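Local coordinates for beta-lactamase II (Erythrobacter litoralis, PDB 6V72), which probably hydrolyses beta-lactam antibiotics to substituted beta-amino acids, as a zinc-dependent class B metallo-beta-lactamase, at residues G183-A188 with Q207-F212. Numbering follows the deposited sequence.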
loop_
_atom_site.group_PDB
_atom_site.type_symbol
_atom_site.label_atom_id
_atom_site.label_comp_id
_atom_site.label_asym_id
_atom_site.label_seq_id
_atom_site.Cartn_x
_atom_site.Cartn_y
_atom_site.Cartn_z
ATOM N N GLY A 183 14.710 -8.315 3.427
ATOM C CA GLY A 183 14.204 -8.073 2.085
ATOM C C GLY A 183 13.013 -7.124 2.072
ATOM O O GLY A 183 12.955 -6.150 2.815
ATOM N N CYS A 184 12.045 -7.402 1.198
ATOM C CA CYS A 184 10.867 -6.555 1.092
ATOM C C CYS A 184 9.784 -6.919 2.087
ATOM O O CYS A 184 8.759 -6.233 2.134
ATOM C CB CYS A 184 10.278 -6.609 -0.310
ATOM S SG CYS A 184 11.198 -5.617 -1.551
HETATM N N MSE A 185 9.997 -7.949 2.887
HETATM C CA MSE A 185 8.989 -8.393 3.814
HETATM C C MSE A 185 8.952 -7.531 5.079
HETATM O O MSE A 185 7.889 -7.313 5.660
HETATM C CB MSE A 185 9.261 -9.847 4.140
HETATM C CG MSE A 185 8.534 -10.414 5.296
HETATM SE SE MSE A 185 9.140 -12.258 5.341
HETATM C CE MSE A 185 10.328 -12.292 3.796
ATOM N N ILE A 186 10.123 -7.036 5.493
ATOM C CA ILE A 186 10.271 -6.284 6.736
ATOM C C ILE A 186 10.244 -4.803 6.411
ATOM O O ILE A 186 10.913 -4.347 5.460
ATOM C CB ILE A 186 11.572 -6.677 7.466
ATOM C CG1 ILE A 186 11.546 -8.169 7.815
ATOM C CG2 ILE A 186 11.786 -5.839 8.744
ATOM C CD1 ILE A 186 10.459 -8.563 8.836
ATOM N N LYS A 187 9.441 -4.061 7.173
ATOM C CA LYS A 187 9.271 -2.623 7.054
ATOM C C LYS A 187 9.792 -1.940 8.305
ATOM O O LYS A 187 10.075 -2.582 9.321
ATOM C CB LYS A 187 7.797 -2.250 6.876
ATOM C CG LYS A 187 7.061 -2.983 5.807
ATOM C CD LYS A 187 7.785 -2.985 4.485
ATOM C CE LYS A 187 6.833 -3.500 3.444
ATOM N NZ LYS A 187 7.512 -3.880 2.192
ATOM N N ALA A 188 9.815 -0.612 8.248
ATOM C CA ALA A 188 10.475 0.166 9.288
ATOM C C ALA A 188 9.707 0.081 10.602
ATOM O O ALA A 188 8.498 -0.155 10.621
ATOM C CB ALA A 188 10.602 1.629 8.860
ATOM N N GLN A 207 2.638 -15.020 10.206
ATOM C CA GLN A 207 3.419 -16.175 10.625
ATOM C C GLN A 207 4.785 -16.191 9.953
ATOM O O GLN A 207 5.773 -16.593 10.567
ATOM C CB GLN A 207 2.675 -17.478 10.330
ATOM C CG GLN A 207 3.390 -18.708 10.872
ATOM C CD GLN A 207 3.607 -18.635 12.386
ATOM O OE1 GLN A 207 2.700 -18.255 13.157
ATOM N NE2 GLN A 207 4.799 -18.995 12.819
ATOM N N SER A 208 4.865 -15.764 8.691
ATOM C CA SER A 208 6.174 -15.711 8.045
ATOM C C SER A 208 7.091 -14.724 8.743
ATOM O O SER A 208 8.293 -14.977 8.887
ATOM C CB SER A 208 6.023 -15.368 6.564
ATOM O OG SER A 208 5.177 -16.334 5.923
ATOM N N VAL A 209 6.553 -13.600 9.212
ATOM C CA VAL A 209 7.394 -12.684 9.978
ATOM C C VAL A 209 7.836 -13.337 11.289
ATOM O O VAL A 209 8.994 -13.211 11.695
ATOM C CB VAL A 209 6.661 -11.348 10.220
ATOM C CG1 VAL A 209 7.464 -10.434 11.155
ATOM C CG2 VAL A 209 6.431 -10.633 8.908
ATOM N N ARG A 210 6.933 -14.061 11.963
ATOM C CA ARG A 210 7.338 -14.755 13.180
ATOM C C ARG A 210 8.426 -15.769 12.887
ATOM O O ARG A 210 9.333 -15.973 13.707
ATOM C CB ARG A 210 6.149 -15.471 13.816
ATOM C CG ARG A 210 5.022 -14.555 14.299
ATOM C CD ARG A 210 3.984 -15.375 15.091
ATOM N NE ARG A 210 2.813 -14.543 15.348
ATOM C CZ ARG A 210 1.675 -14.599 14.661
ATOM N NH1 ARG A 210 1.501 -15.519 13.713
ATOM N NH2 ARG A 210 0.701 -13.738 14.934
ATOM N N ASN A 211 8.316 -16.467 11.747
ATOM C CA ASN A 211 9.321 -17.461 11.374
ATOM C C ASN A 211 10.687 -16.810 11.170
ATOM O O ASN A 211 11.704 -17.324 11.634
ATOM C CB ASN A 211 8.883 -18.176 10.097
ATOM C CG ASN A 211 7.672 -19.083 10.318
ATOM O OD1 ASN A 211 7.354 -19.463 11.453
ATOM N ND2 ASN A 211 7.019 -19.457 9.233
ATOM N N PHE A 212 10.717 -15.677 10.463
ATOM C CA PHE A 212 11.960 -14.916 10.287
ATOM C C PHE A 212 12.554 -14.504 11.630
ATOM O O PHE A 212 13.763 -14.650 11.860
ATOM C CB PHE A 212 11.682 -13.685 9.411
ATOM C CG PHE A 212 12.819 -12.690 9.343
ATOM C CD1 PHE A 212 13.957 -12.959 8.598
ATOM C CD2 PHE A 212 12.732 -11.472 10.001
ATOM C CE1 PHE A 212 14.995 -12.023 8.518
ATOM C CE2 PHE A 212 13.761 -10.532 9.928
ATOM C CZ PHE A 212 14.897 -10.815 9.184
#
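Just past strand 179-181, the loop that carries the zinc ligand C184 turns M185 and I186 onto helix 205-215, where V209 and F212 receive them. No hydrogen bond joins 183-188 to 207-212; the contact is buried and apolar. I186 makes the closest approaches, both to the F212 ring: CG1 lies 3.9 Å from F212 CE2, and its tip CD1 sits 3.9 Å from F212 CD2, so the end of the isoleucine meets the CD2-CE2 bond of the ring obliquely. With CG1 anti to the carbonyl carbon (chi1 -61°) and a further bend at chi2 (-65°), CD1 also lies 4.2 Å from V209 CG1. M185, a selenomethionine, buries about as much surface here as I186 and runs past V209 in the opposite direction; in the conformer described here, one of two, its CG comes 4.2 Å from V209 CG2.

This is the alpha-beta/beta-alpha fold of the metallo-beta-lactamases, whose metal ligands sit on loops at the edge of the sheets. Here the C184 side chain turns the other way from the helix, against H96 and H226, two further zinc ligands seen in this protein, although no zinc is modelled in this chain. The loop is also tied down by polar bonds: K187 folds back so that NZ reaches C184 O at 2.7 Å, and M185 O accepts the hydroxyl of Y205. T171 of strand 171-174 touches both M185 and F212, while helix 233-243 packs on I186 through A234 and on V209 through T238 and L239.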